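Local coordinates for beta-ketoacyl-[acyl-carrier-protein] synthase FabY (Pseudomonas aeruginosa, PDB 4CW4) that condenses acetyl-CoA with malonyl-ACP to make the acetoacetyl-ACP primer that initiates fatty acid biosynthesis, at residues A[14-25]-A[197-206]. Numbering follows the deposited sequence.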
loop_
_atom_site.group_PDB
_atom_site.type_symbol
_atom_site.label_atom_id
_atom_site.label_comp_id
_atom_site.label_asym_id
_atom_site.label_seq_id
_atom_site.Cartn_x
_atom_site.Cartn_y
_atom_site.Cartn_z
ATOM N N GLY A 14 0.306 19.531 -15.442
ATOM C CA GLY A 14 0.943 20.192 -14.319
ATOM C C GLY A 14 1.843 19.208 -13.610
ATOM O O GLY A 14 1.694 18.005 -13.783
ATOM N N PHE A 15 2.777 19.719 -12.814
ATOM C CA PHE A 15 3.662 18.874 -12.025
ATOM C C PHE A 15 4.323 19.708 -10.959
ATOM O O PHE A 15 4.549 20.910 -11.149
ATOM C CB PHE A 15 4.698 18.162 -12.912
ATOM C CG PHE A 15 5.648 19.087 -13.629
ATOM C CD1 PHE A 15 5.329 19.630 -14.851
ATOM C CD2 PHE A 15 6.883 19.395 -13.069
ATOM C CE1 PHE A 15 6.212 20.478 -15.489
ATOM C CE2 PHE A 15 7.771 20.224 -13.699
ATOM C CZ PHE A 15 7.426 20.791 -14.905
ATOM N N GLY A 16 4.600 19.096 -9.817
ATOM C CA GLY A 16 5.233 19.833 -8.752
ATOM C C GLY A 16 5.664 18.932 -7.635
ATOM O O GLY A 16 5.354 17.740 -7.658
ATOM N N GLY A 17 6.348 19.503 -6.652
ATOM C CA GLY A 17 6.838 18.713 -5.539
ATOM C C GLY A 17 8.188 19.197 -5.067
ATOM O O GLY A 17 8.661 20.247 -5.496
ATOM N N TYR A 18 8.813 18.404 -4.200
ATOM C CA TYR A 18 10.053 18.763 -3.516
ATOM C C TYR A 18 10.916 17.538 -3.291
ATOM O O TYR A 18 10.443 16.497 -2.808
ATOM C CB TYR A 18 9.760 19.437 -2.172
ATOM C CG TYR A 18 9.022 20.743 -2.363
ATOM C CD1 TYR A 18 9.711 21.924 -2.621
ATOM C CD2 TYR A 18 7.632 20.789 -2.325
ATOM C CE1 TYR A 18 9.047 23.115 -2.830
ATOM C CE2 TYR A 18 6.962 21.970 -2.567
ATOM C CZ TYR A 18 7.675 23.130 -2.803
ATOM O OH TYR A 18 7.029 24.326 -3.028
ATOM N N ASN A 19 12.184 17.686 -3.647
ATOM C CA ASN A 19 13.211 16.713 -3.299
ATOM C C ASN A 19 14.518 17.442 -3.037
ATOM O O ASN A 19 14.507 18.673 -2.875
ATOM C CB ASN A 19 13.321 15.620 -4.361
ATOM C CG ASN A 19 13.746 16.133 -5.715
ATOM O OD1 ASN A 19 14.361 17.188 -5.841
ATOM N ND2 ASN A 19 13.478 15.337 -6.739
ATOM N N ALA A 20 15.623 16.712 -2.978
ATOM C CA ALA A 20 16.907 17.310 -2.627
ATOM C C ALA A 20 17.358 18.370 -3.620
ATOM O O ALA A 20 18.245 19.157 -3.304
ATOM C CB ALA A 20 17.970 16.222 -2.487
ATOM N N ALA A 21 16.769 18.400 -4.818
ATOM C CA ALA A 21 17.153 19.397 -5.828
ATOM C C ALA A 21 16.329 20.687 -5.722
ATOM O O ALA A 21 16.638 21.669 -6.378
ATOM C CB ALA A 21 17.033 18.807 -7.237
ATOM N N GLY A 22 15.296 20.675 -4.892
ATOM C CA GLY A 22 14.421 21.823 -4.691
ATOM C C GLY A 22 12.984 21.612 -5.146
ATOM O O GLY A 22 12.454 20.500 -5.125
ATOM N N ARG A 23 12.357 22.716 -5.531
ATOM C CA ARG A 23 10.994 22.738 -6.035
ATOM C C ARG A 23 10.957 22.181 -7.450
ATOM O O ARG A 23 11.709 22.610 -8.329
ATOM C CB ARG A 23 10.434 24.156 -6.027
ATOM C CG ARG A 23 9.048 24.260 -6.663
ATOM C CD ARG A 23 8.348 25.566 -6.358
ATOM N NE ARG A 23 9.046 26.802 -6.733
ATOM C CZ ARG A 23 8.831 27.519 -7.835
ATOM N NH1 ARG A 23 7.982 27.104 -8.772
ATOM N NH2 ARG A 23 9.483 28.667 -8.004
ATOM N N SER A 24 10.063 21.231 -7.681
ATOM C CA SER A 24 9.992 20.584 -8.984
ATOM C C SER A 24 9.299 21.409 -10.048
ATOM O O SER A 24 9.665 21.329 -11.214
ATOM C CB SER A 24 9.251 19.262 -8.852
ATOM O OG SER A 24 10.005 18.423 -8.022
ATOM N N SER A 25 8.279 22.169 -9.666
ATOM C CA SER A 25 7.481 22.859 -10.674
ATOM C C SER A 25 8.342 23.839 -11.463
ATOM O O SER A 25 9.348 24.371 -10.960
ATOM C CB SER A 25 6.284 23.570 -10.051
ATOM O OG SER A 25 6.701 24.570 -9.141
ATOM N N VAL A 197 2.226 19.842 0.805
ATOM C CA VAL A 197 2.974 20.941 0.185
ATOM C C VAL A 197 3.287 20.674 -1.294
ATOM O O VAL A 197 3.162 21.573 -2.148
ATOM C CB VAL A 197 4.240 21.257 1.013
ATOM C CG1 VAL A 197 5.113 22.244 0.332
ATOM C CG2 VAL A 197 3.824 21.751 2.399
ATOM N N ALA A 198 3.646 19.437 -1.614
ATOM C CA ALA A 198 3.880 19.045 -2.999
ATOM C C ALA A 198 2.613 19.098 -3.837
ATOM O O ALA A 198 2.653 19.488 -5.000
ATOM C CB ALA A 198 4.493 17.655 -3.057
ATOM N N ALA A 199 1.494 18.655 -3.277
ATOM C CA ALA A 199 0.262 18.631 -4.047
ATOM C C ALA A 199 -0.142 20.039 -4.449
ATOM O O ALA A 199 -0.598 20.260 -5.570
ATOM C CB ALA A 199 -0.855 17.936 -3.284
ATOM N N THR A 200 0.012 20.992 -3.537
ATOM C CA THR A 200 -0.345 22.364 -3.859
ATOM C C THR A 200 0.524 22.857 -5.006
ATOM O O THR A 200 0.015 23.472 -5.944
ATOM C CB THR A 200 -0.202 23.321 -2.662
ATOM O OG1 THR A 200 -1.153 22.983 -1.648
ATOM C CG2 THR A 200 -0.434 24.764 -3.105
ATOM N N ASP A 201 1.830 22.602 -4.929
ATOM C CA ASP A 201 2.746 23.033 -6.005
ATOM C C ASP A 201 2.267 22.473 -7.354
ATOM O O ASP A 201 2.162 23.218 -8.345
ATOM C CB ASP A 201 4.167 22.566 -5.690
ATOM C CG ASP A 201 5.197 23.099 -6.647
ATOM O OD1 ASP A 201 5.139 24.295 -7.026
ATOM O OD2 ASP A 201 6.075 22.314 -7.045
ATOM N N ALA A 202 1.938 21.180 -7.400
ATOM C CA ALA A 202 1.479 20.570 -8.654
ATOM C C ALA A 202 0.185 21.210 -9.193
ATOM O O ALA A 202 0.061 21.490 -10.389
ATOM C CB ALA A 202 1.303 19.068 -8.487
ATOM N N ILE A 203 -0.794 21.425 -8.324
ATOM C CA ILE A 203 -2.087 21.953 -8.744
ATOM C C ILE A 203 -1.941 23.380 -9.237
ATOM O O ILE A 203 -2.520 23.765 -10.233
ATOM C CB ILE A 203 -3.085 21.889 -7.556
ATOM C CG1 ILE A 203 -3.420 20.429 -7.251
ATOM C CG2 ILE A 203 -4.342 22.715 -7.822
ATOM C CD1 ILE A 203 -4.153 19.698 -8.377
ATOM N N ARG A 204 -1.161 24.183 -8.525
ATOM C CA ARG A 204 -0.996 25.577 -8.906
ATOM C C ARG A 204 -0.154 25.735 -10.175
ATOM O O ARG A 204 -0.272 26.736 -10.874
ATOM C CB ARG A 204 -0.382 26.387 -7.761
ATOM C CG ARG A 204 -1.282 26.512 -6.534
ATOM C CD ARG A 204 -0.767 27.505 -5.541
ATOM N NE ARG A 204 -1.573 27.502 -4.322
ATOM C CZ ARG A 204 -2.725 28.155 -4.174
ATOM N NH1 ARG A 204 -3.217 28.892 -5.172
ATOM N NH2 ARG A 204 -3.374 28.089 -3.016
ATOM N N SER A 205 0.688 24.750 -10.473
ATOM C CA SER A 205 1.505 24.784 -11.681
ATOM C C SER A 205 0.664 24.686 -12.939
ATOM O O SER A 205 1.145 25.000 -14.008
ATOM C CB SER A 205 2.528 23.644 -11.709
ATOM O OG SER A 205 1.941 22.409 -12.111
ATOM N N THR A 206 -0.590 24.257 -12.831
ATOM C CA THR A 206 -1.424 24.125 -14.026
ATOM C C THR A 206 -1.853 25.453 -14.623
ATOM O O THR A 206 -2.223 25.493 -15.783
ATOM C CB THR A 206 -2.716 23.327 -13.760
ATOM O OG1 THR A 206 -3.579 24.072 -12.897
ATOM C CG2 THR A 206 -2.429 21.937 -13.178
HETATM O O HOH W 1 4.343 24.126 -2.494
#
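Asp201 sets its carboxyl carbon trans to the backbone N (chi1 -173°), which carries both oxygens off helix 197-204 and over strand 14-19, while Ser25, with chi1 at 62°, holds its hydroxyl between its own backbone N and carbonyl carbon, facing Asp201 OD1. OD2 of Asp201 accepts from Gly17 N at 2.9 Å through its anti lone pair, and more weakly from Ser25 N. The syn lone pair of Asp201 OD1 accepts from Ser25 OG at 2.6 Å. Ser25 OG in turn accepts from Arg23 NH1 (2.9 Å), lying nearly in the guanidinium plane; NH1 also salt-bridges Asp586 of helix 565-590, and Tyr585 OH of the same helix hydrogen-bonds Asp201 OD1. One turn on, Ser205 OG donates to Ala202 O and takes Phe15 N at 2.9 Å.

Between these polar grips strand 14-19 and helix 197-204 run roughly antiparallel (152°), their axes approaching to 5.6 Å. Gly14 and Gly16 make this possible, since a CB on either would collide with the helix; Ala198 CB instead rests 3.6 Å from Gly17 CA. Beyond them Val197 CG1 meets Tyr18 CE2 obliquely, and a water joins Tyr18 OH to Val197 O.

Strand 14-19 pairs with strand 366-374, and the hairpin reverses through a type I beta turn, Asn19 to Gly22, returning Ser25 to Asp201. The contact thus packs the N-terminal hairpin on a helix of the ketosynthase N-terminal domain, away from the catalytic residues. With several donors around its buried carboxylate, Asp201 is probably ionised; Ser25 OG links it to Arg23, whose NH1, 4.4 Å from Asp201 OD1, makes no direct salt bridge.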